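Local coordinates for protein aspartate aminotransferase (Giardia lamblia, PDB 3MEB) that probably catalyses the pyridoxal-phosphate-dependent exchange of an amino group between L-aspartate and 2-oxoglutarate, yielding oxaloacetate and L-glutamate, at residues Glu137-Trp142 with Glu268-Gln273; Leu289-Ala294 with Ala308-Gly313; Arg361-Ala366 with Ser428-Val433; Arg371-Pro376 with Gly380-Ile385. One frame throughout, in Å; residues are numbered along the deposited sequence.

Interaction 1 (Glu137-Trp142 with Glu268-Gln273); sequences EFLHLW and EVLVAQ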
loop_
_atom_site.group_PDB
_atom_site.type_symbol
_atom_site.label_atom_id
_atom_site.label_comp_id
_atom_site.label_asym_id
_atom_site.label_seq_id
_atom_site.Cartn_x
_atom_site.Cartn_y
_atom_site.Cartn_z
ATOM N N GLU A 137 -0.561 2.611 -14.411
ATOM C CA GLU A 137 -1.972 2.384 -14.627
ATOM C C GLU A 137 -2.676 3.676 -15.048
ATOM O O GLU A 137 -3.547 3.659 -15.925
ATOM C CB GLU A 137 -2.643 1.820 -13.368
ATOM C CG GLU A 137 -4.146 1.663 -13.474
ATOM C CD GLU A 137 -4.772 1.211 -12.170
ATOM O OE1 GLU A 137 -4.456 1.779 -11.077
ATOM O OE2 GLU A 137 -5.626 0.308 -12.240
ATOM N N PHE A 138 -2.278 4.792 -14.464
ATOM C CA PHE A 138 -2.852 6.103 -14.839
ATOM C C PHE A 138 -2.723 6.333 -16.353
ATOM O O PHE A 138 -3.666 6.705 -17.029
ATOM C CB PHE A 138 -2.144 7.202 -14.045
ATOM C CG PHE A 138 -2.601 8.613 -14.372
ATOM C CD1 PHE A 138 -3.638 9.196 -13.661
ATOM C CD2 PHE A 138 -1.940 9.368 -15.320
ATOM C CE1 PHE A 138 -4.052 10.525 -13.929
ATOM C CE2 PHE A 138 -2.354 10.693 -15.609
ATOM C CZ PHE A 138 -3.413 11.269 -14.908
ATOM N N LEU A 139 -1.533 6.104 -16.879
ATOM C CA LEU A 139 -1.287 6.324 -18.295
ATOM C C LEU A 139 -1.906 5.243 -19.158
ATOM O O LEU A 139 -2.413 5.548 -20.260
ATOM C CB LEU A 139 0.226 6.442 -18.562
ATOM C CG LEU A 139 0.939 7.653 -17.938
ATOM C CD1 LEU A 139 2.436 7.587 -18.140
ATOM C CD2 LEU A 139 0.338 8.972 -18.482
ATOM N N HIS A 140 -1.882 3.989 -18.707
ATOM C CA HIS A 140 -2.456 2.920 -19.511
ATOM C C HIS A 140 -3.973 3.077 -19.666
ATOM O O HIS A 140 -4.562 2.731 -20.708
ATOM C CB HIS A 140 -2.107 1.541 -18.916
ATOM C CG HIS A 140 -2.551 0.404 -19.775
ATOM N ND1 HIS A 140 -2.149 0.268 -21.084
ATOM C CD2 HIS A 140 -3.380 -0.637 -19.520
ATOM C CE1 HIS A 140 -2.679 -0.833 -21.587
ATOM N NE2 HIS A 140 -3.445 -1.389 -20.663
ATOM N N LEU A 141 -4.615 3.581 -18.625
ATOM C CA LEU A 141 -6.052 3.878 -18.661
ATOM C C LEU A 141 -6.345 5.084 -19.552
ATOM O O LEU A 141 -7.255 5.023 -20.378
ATOM C CB LEU A 141 -6.612 4.112 -17.250
ATOM C CG LEU A 141 -6.698 2.834 -16.362
ATOM C CD1 LEU A 141 -7.131 3.150 -14.936
ATOM C CD2 LEU A 141 -7.589 1.760 -16.997
ATOM N N TRP A 142 -5.561 6.161 -19.412
ATOM C CA TRP A 142 -5.818 7.404 -20.149
ATOM C C TRP A 142 -5.402 7.378 -21.624
ATOM O O TRP A 142 -6.087 7.976 -22.470
ATOM C CB TRP A 142 -5.137 8.565 -19.438
ATOM C CG TRP A 142 -5.291 9.911 -20.152
ATOM C CD1 TRP A 142 -4.312 10.646 -20.692
ATOM C CD2 TRP A 142 -6.520 10.580 -20.446
ATOM N NE1 TRP A 142 -4.829 11.791 -21.265
ATOM C CE2 TRP A 142 -6.193 11.760 -21.141
ATOM C CE3 TRP A 142 -7.858 10.314 -20.152
ATOM C CZ2 TRP A 142 -7.167 12.685 -21.554
ATOM C CZ3 TRP A 142 -8.825 11.214 -20.562
ATOM C CH2 TRP A 142 -8.473 12.397 -21.267
ATOM N N GLU A 268 5.778 17.330 -20.799
ATOM C CA GLU A 268 4.825 16.814 -19.818
ATOM C C GLU A 268 5.435 15.578 -19.157
ATOM O O GLU A 268 5.935 14.692 -19.841
ATOM C CB GLU A 268 3.468 16.522 -20.479
ATOM C CG GLU A 268 2.878 17.799 -21.072
ATOM C CD GLU A 268 1.436 17.686 -21.429
ATOM O OE1 GLU A 268 1.142 17.118 -22.502
ATOM O OE2 GLU A 268 0.587 18.205 -20.660
ATOM N N VAL A 269 5.460 15.572 -17.820
ATOM C CA VAL A 269 6.143 14.520 -17.067
ATOM C C VAL A 269 5.284 13.893 -15.990
ATOM O O VAL A 269 4.313 14.497 -15.512
ATOM C CB VAL A 269 7.429 15.046 -16.412
ATOM C CG1 VAL A 269 8.207 15.955 -17.388
ATOM C CG2 VAL A 269 7.142 15.723 -15.073
ATOM N N LEU A 270 5.595 12.639 -15.659
ATOM C CA LEU A 270 5.264 12.074 -14.377
ATOM C C LEU A 270 6.566 11.860 -13.575
ATOM O O LEU A 270 7.665 11.694 -14.151
ATOM C CB LEU A 270 4.505 10.750 -14.535
ATOM C CG LEU A 270 3.029 10.835 -15.004
ATOM C CD1 LEU A 270 2.878 11.082 -16.458
ATOM C CD2 LEU A 270 2.335 9.515 -14.673
ATOM N N VAL A 271 6.434 11.888 -12.256
ATOM C CA VAL A 271 7.543 11.582 -11.340
ATOM C C VAL A 271 7.006 10.633 -10.266
ATOM O O VAL A 271 6.016 10.956 -9.559
ATOM C CB VAL A 271 8.111 12.830 -10.660
ATOM C CG1 VAL A 271 9.246 12.490 -9.737
ATOM C CG2 VAL A 271 8.574 13.917 -11.723
ATOM N N ALA A 272 7.656 9.476 -10.146
ATOM C CA ALA A 272 7.417 8.543 -9.052
ATOM C C ALA A 272 8.534 8.780 -8.044
ATOM O O ALA A 272 9.713 8.497 -8.320
ATOM C CB ALA A 272 7.443 7.142 -9.538
ATOM N N GLN A 273 8.185 9.361 -6.918
ATOM C CA GLN A 273 9.175 9.916 -5.970
ATOM C C GLN A 273 9.217 9.094 -4.689
ATOM O O GLN A 273 8.217 9.038 -3.973
ATOM C CB GLN A 273 8.812 11.371 -5.690
ATOM C CG GLN A 273 9.692 12.064 -4.603
ATOM C CD GLN A 273 9.196 13.454 -4.248
ATOM O OE1 GLN A 273 8.003 13.753 -4.368
ATOM N NE2 GLN A 273 10.094 14.294 -3.770
#

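Interaction 2 (Leu289-Ala294 with Ala308-Gly313); sequences LHVVHA and AAMVSG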
loop_
_atom_site.group_PDB
_atom_site.type_symbol
_atom_site.label_atom_id
_atom_site.label_comp_id
_atom_site.label_asym_id
_atom_site.label_seq_id
_atom_site.Cartn_x
_atom_site.Cartn_y
_atom_site.Cartn_z
ATOM N N LEU A 289 3.424 10.473 -6.117
ATOM C CA LEU A 289 3.269 10.489 -7.580
ATOM C C LEU A 289 2.898 11.906 -8.021
ATOM O O LEU A 289 1.986 12.532 -7.422
ATOM C CB LEU A 289 2.194 9.526 -8.019
ATOM C CG LEU A 289 1.936 9.375 -9.518
ATOM C CD1 LEU A 289 3.245 9.036 -10.295
ATOM C CD2 LEU A 289 0.870 8.300 -9.710
ATOM N N HIS A 290 3.601 12.414 -9.024
ATOM C CA HIS A 290 3.271 13.722 -9.624
ATOM C C HIS A 290 3.038 13.584 -11.133
ATOM O O HIS A 290 3.757 12.839 -11.787
ATOM C CB HIS A 290 4.383 14.704 -9.450
ATOM C CG HIS A 290 4.933 14.803 -8.057
ATOM N ND1 HIS A 290 4.349 15.573 -7.074
ATOM C CD2 HIS A 290 6.068 14.296 -7.516
ATOM C CE1 HIS A 290 5.078 15.509 -5.973
ATOM N NE2 HIS A 290 6.141 14.752 -6.213
ATOM N N VAL A 291 2.035 14.299 -11.636
ATOM C CA VAL A 291 1.829 14.495 -13.059
ATOM C C VAL A 291 1.938 16.008 -13.226
ATOM O O VAL A 291 1.266 16.793 -12.532
ATOM C CB VAL A 291 0.452 14.009 -13.586
ATOM C CG1 VAL A 291 0.405 14.138 -15.080
ATOM C CG2 VAL A 291 0.146 12.551 -13.180
ATOM N N VAL A 292 2.858 16.436 -14.073
ATOM C CA VAL A 292 2.978 17.878 -14.404
ATOM C C VAL A 292 2.584 18.138 -15.874
ATOM O O VAL A 292 3.350 17.813 -16.802
ATOM C CB VAL A 292 4.390 18.377 -14.190
ATOM C CG1 VAL A 292 4.418 19.916 -14.296
ATOM C CG2 VAL A 292 4.952 17.895 -12.841
ATOM N N HIS A 293 1.391 18.705 -16.097
ATOM C CA HIS A 293 0.927 18.981 -17.469
ATOM C C HIS A 293 1.518 20.307 -17.955
ATOM O O HIS A 293 2.145 21.053 -17.171
ATOM C CB HIS A 293 -0.612 18.942 -17.577
ATOM C CG HIS A 293 -1.323 20.006 -16.811
ATOM N ND1 HIS A 293 -1.574 21.263 -17.335
ATOM C CD2 HIS A 293 -1.855 20.002 -15.561
ATOM C CE1 HIS A 293 -2.234 21.979 -16.435
ATOM N NE2 HIS A 293 -2.432 21.233 -15.356
ATOM N N ALA A 294 1.393 20.555 -19.248
ATOM C CA ALA A 294 2.035 21.691 -19.891
ATOM C C ALA A 294 1.475 23.069 -19.489
ATOM O O ALA A 294 2.073 24.100 -19.816
ATOM C CB ALA A 294 1.970 21.524 -21.422
ATOM N N ALA A 308 -6.377 18.895 -10.630
ATOM C CA ALA A 308 -7.246 18.301 -9.611
ATOM C C ALA A 308 -8.002 17.089 -10.164
ATOM O O ALA A 308 -8.224 16.121 -9.438
ATOM C CB ALA A 308 -8.244 19.356 -9.059
ATOM N N ALA A 309 -8.416 17.162 -11.437
ATOM C CA ALA A 309 -9.103 16.064 -12.097
ATOM C C ALA A 309 -8.169 14.856 -12.179
ATOM O O ALA A 309 -8.570 13.692 -11.953
ATOM C CB ALA A 309 -9.569 16.480 -13.516
ATOM N N MET A 310 -6.913 15.127 -12.536
ATOM C CA MET A 310 -5.923 14.058 -12.573
ATOM C C MET A 310 -5.691 13.457 -11.186
ATOM O O MET A 310 -5.656 12.202 -11.041
ATOM C CB MET A 310 -4.644 14.558 -13.240
ATOM C CG MET A 310 -4.822 14.810 -14.741
ATOM S SD MET A 310 -3.280 15.083 -15.613
ATOM C CE MET A 310 -2.624 16.453 -14.677
ATOM N N VAL A 311 -5.613 14.307 -10.156
ATOM C CA VAL A 311 -5.526 13.800 -8.794
ATOM C C VAL A 311 -6.749 12.925 -8.483
ATOM O O VAL A 311 -6.617 11.836 -7.904
ATOM C CB VAL A 311 -5.364 14.912 -7.724
ATOM C CG1 VAL A 311 -5.394 14.298 -6.291
ATOM C CG2 VAL A 311 -4.070 15.682 -7.946
ATOM N N SER A 312 -7.935 13.387 -8.864
ATOM C CA SER A 312 -9.176 12.622 -8.648
ATOM C C SER A 312 -9.108 11.203 -9.278
ATOM O O SER A 312 -9.561 10.208 -8.680
ATOM C CB SER A 312 -10.386 13.442 -9.121
ATOM O OG SER A 312 -10.758 13.200 -10.463
ATOM N N GLY A 313 -8.478 11.082 -10.444
ATOM C CA GLY A 313 -8.325 9.755 -11.066
ATOM C C GLY A 313 -7.333 8.895 -10.295
ATOM O O GLY A 313 -7.593 7.707 -10.015
#

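Interaction 3 (Arg361-Ala366 with Ser428-Val433); sequences RSLLHA and SNCDYV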
loop_
_atom_site.group_PDB
_atom_site.type_symbol
_atom_site.label_atom_id
_atom_site.label_comp_id
_atom_site.label_asym_id
_atom_site.label_seq_id
_atom_site.Cartn_x
_atom_site.Cartn_y
_atom_site.Cartn_z
ATOM N N ARG A 361 33.906 3.536 -1.739
ATOM C CA ARG A 361 34.368 3.379 -3.120
ATOM C C ARG A 361 35.897 3.463 -3.209
ATOM O O ARG A 361 36.543 2.586 -3.781
ATOM C CB ARG A 361 33.746 4.446 -3.997
ATOM C CG ARG A 361 32.251 4.235 -4.266
ATOM C CD ARG A 361 31.690 5.345 -5.176
ATOM N NE ARG A 361 30.264 5.143 -5.377
ATOM C CZ ARG A 361 29.732 4.119 -6.042
ATOM N NH1 ARG A 361 30.492 3.170 -6.583
ATOM N NH2 ARG A 361 28.423 4.027 -6.153
ATOM N N SER A 362 36.479 4.487 -2.588
ATOM C CA SER A 362 37.932 4.662 -2.578
ATOM C C SER A 362 38.625 3.531 -1.857
ATOM O O SER A 362 39.665 3.041 -2.349
ATOM C CB SER A 362 38.321 5.991 -1.917
ATOM O OG SER A 362 37.667 7.046 -2.611
ATOM N N LEU A 363 38.088 3.117 -0.700
ATOM C CA LEU A 363 38.758 2.081 0.074
ATOM C C LEU A 363 38.716 0.747 -0.655
ATOM O O LEU A 363 39.737 0.062 -0.730
ATOM C CB LEU A 363 38.222 1.975 1.489
ATOM C CG LEU A 363 38.886 0.966 2.449
ATOM C CD1 LEU A 363 40.372 1.211 2.596
ATOM C CD2 LEU A 363 38.185 1.032 3.821
ATOM N N LEU A 364 37.556 0.372 -1.202
ATOM C CA LEU A 364 37.486 -0.919 -1.889
ATOM C C LEU A 364 38.428 -0.870 -3.100
ATOM O O LEU A 364 39.139 -1.822 -3.325
ATOM C CB LEU A 364 36.095 -1.316 -2.353
ATOM C CG LEU A 364 35.980 -2.655 -3.104
ATOM C CD1 LEU A 364 36.503 -3.904 -2.280
ATOM C CD2 LEU A 364 34.499 -2.794 -3.555
ATOM N N HIS A 365 38.418 0.234 -3.850
ATOM C CA HIS A 365 39.257 0.365 -5.054
ATOM C C HIS A 365 40.748 0.271 -4.720
ATOM O O HIS A 365 41.516 -0.404 -5.414
ATOM C CB HIS A 365 38.950 1.685 -5.802
ATOM C CG HIS A 365 39.842 1.935 -6.974
ATOM N ND1 HIS A 365 41.041 2.593 -6.864
ATOM C CD2 HIS A 365 39.710 1.612 -8.284
ATOM C CE1 HIS A 365 41.627 2.643 -8.052
ATOM N NE2 HIS A 365 40.834 2.064 -8.936
ATOM N N ALA A 366 41.153 0.940 -3.647
ATOM C CA ALA A 366 42.513 0.868 -3.160
ATOM C C ALA A 366 42.888 -0.564 -2.789
ATOM O O ALA A 366 44.010 -0.994 -3.049
ATOM C CB ALA A 366 42.707 1.799 -1.939
ATOM N N SER A 428 36.119 -1.986 8.242
ATOM C CA SER A 428 36.513 -3.296 8.753
ATOM C C SER A 428 36.443 -4.407 7.722
ATOM O O SER A 428 37.235 -5.360 7.798
ATOM C CB SER A 428 35.622 -3.678 9.902
ATOM O OG SER A 428 35.867 -2.793 10.974
ATOM N N ASN A 429 35.496 -4.294 6.783
ATOM C CA ASN A 429 35.251 -5.363 5.822
ATOM C C ASN A 429 35.691 -5.158 4.378
ATOM O O ASN A 429 35.566 -6.109 3.611
ATOM C CB ASN A 429 33.766 -5.819 5.859
ATOM C CG ASN A 429 32.802 -4.878 5.125
ATOM O OD1 ASN A 429 33.176 -4.104 4.246
ATOM N ND2 ASN A 429 31.535 -4.947 5.519
ATOM N N CYS A 430 36.168 -3.970 3.974
ATOM C CA CYS A 430 36.541 -3.759 2.566
ATOM C C CYS A 430 37.658 -4.693 2.118
ATOM O O CYS A 430 37.615 -5.276 1.029
ATOM C CB CYS A 430 37.033 -2.323 2.293
ATOM S SG CYS A 430 35.795 -1.068 1.870
ATOM N N ASP A 431 38.681 -4.829 2.950
ATOM C CA ASP A 431 39.811 -5.636 2.534
ATOM C C ASP A 431 39.415 -7.090 2.424
ATOM O O ASP A 431 39.936 -7.814 1.594
ATOM C CB ASP A 431 40.995 -5.477 3.470
ATOM C CG ASP A 431 42.276 -5.858 2.800
ATOM O OD1 ASP A 431 42.615 -5.236 1.767
ATOM O OD2 ASP A 431 42.916 -6.816 3.266
ATOM N N TYR A 432 38.488 -7.515 3.271
ATOM C CA TYR A 432 37.932 -8.843 3.162
ATOM C C TYR A 432 37.225 -9.023 1.817
ATOM O O TYR A 432 37.455 -10.013 1.111
ATOM C CB TYR A 432 36.976 -9.086 4.319
ATOM C CG TYR A 432 36.307 -10.421 4.302
ATOM C CD1 TYR A 432 36.958 -11.560 4.788
ATOM C CD2 TYR A 432 34.998 -10.559 3.816
ATOM C CE1 TYR A 432 36.334 -12.804 4.770
ATOM C CE2 TYR A 432 34.358 -11.809 3.816
ATOM C CZ TYR A 432 35.029 -12.914 4.291
ATOM O OH TYR A 432 34.398 -14.125 4.284
ATOM N N VAL A 433 36.393 -8.050 1.447
ATOM C CA VAL A 433 35.654 -8.103 0.173
ATOM C C VAL A 433 36.627 -8.118 -0.993
ATOM O O VAL A 433 36.464 -8.869 -1.920
ATOM C CB VAL A 433 34.642 -6.932 0.043
ATOM C CG1 VAL A 433 33.975 -6.917 -1.342
ATOM C CG2 VAL A 433 33.623 -7.027 1.113
#

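Interaction 4 (Arg371-Pro376 with Gly380-Ile385); sequences RKTPGP and GTWDHI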
loop_
_atom_site.group_PDB
_atom_site.type_symbol
_atom_site.label_atom_id
_atom_site.label_comp_id
_atom_site.label_asym_id
_atom_site.label_seq_id
_atom_site.Cartn_x
_atom_site.Cartn_y
_atom_site.Cartn_z
ATOM N N ARG A 371 46.310 -5.276 -4.688
ATOM C CA ARG A 371 46.488 -6.697 -5.014
ATOM C C ARG A 371 46.643 -6.937 -6.510
ATOM O O ARG A 371 46.696 -8.066 -6.940
ATOM C CB ARG A 371 45.313 -7.522 -4.516
ATOM C CG ARG A 371 45.191 -7.644 -3.004
ATOM C CD ARG A 371 43.980 -8.482 -2.693
ATOM N NE ARG A 371 43.921 -8.906 -1.300
ATOM C CZ ARG A 371 43.540 -8.135 -0.287
ATOM N NH1 ARG A 371 43.200 -6.861 -0.478
ATOM N NH2 ARG A 371 43.518 -8.645 0.933
ATOM N N LYS A 372 46.729 -5.883 -7.298
ATOM C CA LYS A 372 46.743 -6.016 -8.743
ATOM C C LYS A 372 45.627 -6.962 -9.217
ATOM O O LYS A 372 45.792 -7.699 -10.179
ATOM C CB LYS A 372 48.154 -6.453 -9.233
ATOM N N THR A 373 44.476 -6.918 -8.550
ATOM C CA THR A 373 43.353 -7.777 -8.902
ATOM C C THR A 373 42.825 -7.539 -10.348
ATOM O O THR A 373 42.353 -6.439 -10.656
ATOM C CB THR A 373 42.162 -7.618 -7.902
ATOM O OG1 THR A 373 42.622 -7.798 -6.548
ATOM C CG2 THR A 373 41.116 -8.622 -8.213
ATOM N N PRO A 374 42.884 -8.575 -11.207
ATOM C CA PRO A 374 42.320 -8.474 -12.563
ATOM C C PRO A 374 40.849 -8.021 -12.519
ATOM O O PRO A 374 40.076 -8.403 -11.591
ATOM C CB PRO A 374 42.470 -9.898 -13.139
ATOM C CG PRO A 374 43.478 -10.577 -12.280
ATOM C CD PRO A 374 43.428 -9.916 -10.931
ATOM N N GLY A 375 40.486 -7.163 -13.482
ATOM C CA GLY A 375 39.132 -6.598 -13.578
ATOM C C GLY A 375 38.422 -6.996 -14.852
ATOM O O GLY A 375 39.001 -7.669 -15.696
ATOM N N PRO A 376 37.133 -6.648 -14.966
ATOM C CA PRO A 376 36.327 -7.060 -16.092
ATOM C C PRO A 376 36.530 -6.132 -17.273
ATOM O O PRO A 376 37.228 -5.109 -17.148
ATOM C CB PRO A 376 34.910 -6.892 -15.563
ATOM C CG PRO A 376 35.021 -5.666 -14.727
ATOM C CD PRO A 376 36.365 -5.799 -14.036
ATOM N N GLY A 380 40.100 -4.178 -18.137
ATOM C CA GLY A 380 40.446 -5.081 -17.018
ATOM C C GLY A 380 40.724 -4.365 -15.689
ATOM O O GLY A 380 41.449 -4.861 -14.845
ATOM N N THR A 381 40.171 -3.183 -15.498
ATOM C CA THR A 381 40.442 -2.454 -14.249
ATOM C C THR A 381 39.170 -2.352 -13.427
ATOM O O THR A 381 38.086 -2.781 -13.872
ATOM C CB THR A 381 41.001 -1.065 -14.543
ATOM O OG1 THR A 381 39.983 -0.293 -15.176
ATOM C CG2 THR A 381 42.257 -1.155 -15.452
ATOM N N TRP A 382 39.321 -1.778 -12.224
ATOM C CA TRP A 382 38.270 -1.612 -11.251
ATOM C C TRP A 382 37.875 -0.137 -11.026
ATOM O O TRP A 382 37.067 0.177 -10.135
ATOM C CB TRP A 382 38.705 -2.247 -9.924
ATOM C CG TRP A 382 38.700 -3.750 -10.012
ATOM C CD1 TRP A 382 39.776 -4.562 -10.104
ATOM C CD2 TRP A 382 37.543 -4.594 -10.090
ATOM N NE1 TRP A 382 39.370 -5.884 -10.201
ATOM C CE2 TRP A 382 37.999 -5.920 -10.198
ATOM C CE3 TRP A 382 36.162 -4.356 -10.041
ATOM C CZ2 TRP A 382 37.129 -7.000 -10.274
ATOM C CZ3 TRP A 382 35.311 -5.402 -10.126
ATOM C CH2 TRP A 382 35.787 -6.724 -10.224
ATOM N N ASP A 383 38.385 0.749 -11.884
ATOM C CA ASP A 383 38.084 2.177 -11.799
ATOM C C ASP A 383 36.578 2.550 -11.758
ATOM O O ASP A 383 36.208 3.589 -11.204
ATOM C CB ASP A 383 38.816 2.922 -12.938
ATOM C CG ASP A 383 40.321 2.836 -12.796
ATOM O OD1 ASP A 383 40.794 2.300 -11.780
ATOM O OD2 ASP A 383 41.042 3.269 -13.703
ATOM N N HIS A 384 35.729 1.725 -12.349
ATOM C CA HIS A 384 34.312 1.997 -12.372
ATOM C C HIS A 384 33.686 1.949 -10.992
ATOM O O HIS A 384 32.595 2.479 -10.802
ATOM C CB HIS A 384 33.587 1.048 -13.355
ATOM C CG HIS A 384 33.871 -0.407 -13.120
ATOM N ND1 HIS A 384 35.127 -0.960 -13.271
ATOM C CD2 HIS A 384 33.049 -1.426 -12.772
ATOM C CE1 HIS A 384 35.063 -2.253 -12.995
ATOM N NE2 HIS A 384 33.815 -2.562 -12.703
ATOM N N ILE A 385 34.367 1.296 -10.027
ATOM C CA ILE A 385 34.046 1.440 -8.605
ATOM C C ILE A 385 34.019 2.887 -8.126
ATOM O O ILE A 385 33.194 3.275 -7.281
ATOM C CB ILE A 385 35.070 0.663 -7.751
ATOM C CG1 ILE A 385 34.693 -0.807 -7.767
ATOM C CG2 ILE A 385 35.152 1.221 -6.318
ATOM C CD1 ILE A 385 35.767 -1.754 -7.246
HETATM O O HOH W 1 37.283 -2.131 -16.895
#

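Interaction 1 (Glu137-Trp142 with Glu268-Gln273)
L270 of strand 269-274 and L139 of helix 127-142 extend toward each other and meet tip to tip, methyl against methyl. L270 CD1 lies 3.9 Å from L139 CD2 and equally close to L139 CD1. The second branch, L270 CD2, sits 4.0 Å from L139 CG, so the forked end of one leucine fits against the other. Both side chains leave the backbone with CG beside N and opposite the carbonyl carbon (chi1 -73° in L270, -65° in L139), which sends each branched end across the gap. F138 adds a looser touch: its CD2 comes 4.3 Å from L270 CD2, with the methyl approaching the ring obliquely.

In the next shell, L270 is flanked by I237 and F239 of the adjoining strand and by V291 on its other side. F138 also packs on M310 and M314, while F25 of the second subunit covers both F138 and L139. The contact joins the last turns of helix 127-142, whose first residues, S127 to T129, line the pyridoxal phosphate pocket, to the central sheet of the large domain; the L270 side chain is about 13 Å from the cofactor. With only carbon atoms meeting, its cohesion must be dispersive and hydrophobic: backbone bonds to A238 and F240 fix L270 in the sheet, while the helix is matched to it by shape alone.

Interaction 2 (Leu289-Ala294 with Ala308-Gly313)
M310 reaches from helix 300-319 to V291 on strand 287-292, so the helix packs on the central mixed sheet of the large domain, the fold type I core of these aminotransferases. The strand runs antiparallel to both of its neighbours in that sheet.

The methionine carries the contact with its far end. Its chain runs out extended from the helix and then bends at the thioether (chi3 -56°), which turns CE toward the strand. CE stands 3.8 Å from V291 CG1, and SD lies 3.8 Å from the same V291 CG1, so two successive atoms of the methionine bear on one methyl. V291 presents that methyl by placing CG1 opposite the backbone N (chi1 -175°), and the two side chains cross at roughly a right angle. F25 of the second subunit also packs on M310, completing a buried apolar cluster.

H293, just past the strand, touches the same thioether methyl from a different direction. The ring gets there by an inward turn that sets CG between the backbone N and carbonyl carbon (chi1 65°). Bonds of NE2 to N303 O and of ND1 to G295 N restrict its rotation. Held in this way, the imidazole meets the methyl obliquely, with H293 CD2 3.7 Å from M310 CE.

Interaction 3 (Arg361-Ala366 with Ser428-Val433)
C430 and L364, with L363 beside them, form most of this helix-to-helix contact, in which the long helix 340-370 packs against the first turn of helix 430-443 in the small, C-terminal part of the fold. The backbones come close here: the CA atoms of L364 and C430 are 5.4 Å apart.

C430, which has the largest buried area, directs its CB and SG at the long helix. SG rests 3.7 Å from L363 CD2, and C430 CB lies 3.8 Å from L363 CG, so the thiol arm lies against the branch point of the leucine as well as a methyl. On the other leucine the same sulfur approaches the root of the side chain, with L364 CB 4.2 Å from C430 SG.

L364 carries CG opposite the backbone N (chi1 179°), a setting that brings its far end toward the neighbouring helix even though its first bond does not aim there. CD1 consequently comes 3.8 Å from C430 O, a van der Waals contact of a methyl with a backbone carbonyl oxygen. The contact is extended by M360, which packs on C430, and by I385, which packs on L364; V433 in turn is backed by L425, V52 and L54.

One turn beyond the cysteine, V433 meets L364 nearly at right angles, its CG1 methyl 4.0 Å from L364 CD1.

Interaction 4 (Arg371-Pro376 with Gly380-Ile385)
W382 places its indole against the T373-P376 backbone through a chi1 of -72°, which sets CG beside the backbone N, and a chi2 of 105°, which turns the pyrrole N-H toward two carbonyls. NE1 donates to T373 O at 3.1 Å and to P374 O at 3.0 Å. Both bonds are weak and well bent, as expected of one proton shared by two acceptors, and both oxygens lie at the ring edge, near its plane.

The chain then passes over one face of the same indole. Lacking a side chain, G375 can fit beside the carbonyls of G380 and T381 while its CA lies 3.3 Å above the indole plane. P376 follows with a CH-pi contact: CD is 3.9 Å from the centroid of the W382 six-membered ring and only 7° off its normal. The same proline also touches H384, its CG 3.8 Å from H384 CE1; the imidazole is held in turn by its NE2, bonded to T395 O.

Two weak backbone bonds close the loop, G375 N to G380 O at 2.8 Å and G380 N to P376 O at 3.2 Å. A water donates to both P376 O and T381 O. This turn follows the Schellman motif at K372 that ends helix 340-370, and connects it to helix 384-387. Since each direct hydrogen bond across it is weak, the loop's shape probably depends on their sum, together with the indole gripped at its edge and covered on a face.

In the fold
The four contacts form two groups on opposite sides of the chain's centre, the closest approach between groups being about 19 Å between nearest atoms. Along the chain, interaction 1 closes before interaction 2 opens, and both precede interactions 3 and 4. Interactions 1 and 2, with centres 9 Å apart, share the seven-stranded sheet: strands 269-274 and 287-292 are neighbours, joined by backbone bonds and by Q273 to H290. Interactions 3 and 4, with centres 13 Å apart, lie where helix 340-370 ends, interaction 4 nested between the segments of interaction 3; the R371-D431 salt bridge and R361-I385 bond connect them. One pair therefore packs the large domain near the dimer interface, the other the small domain.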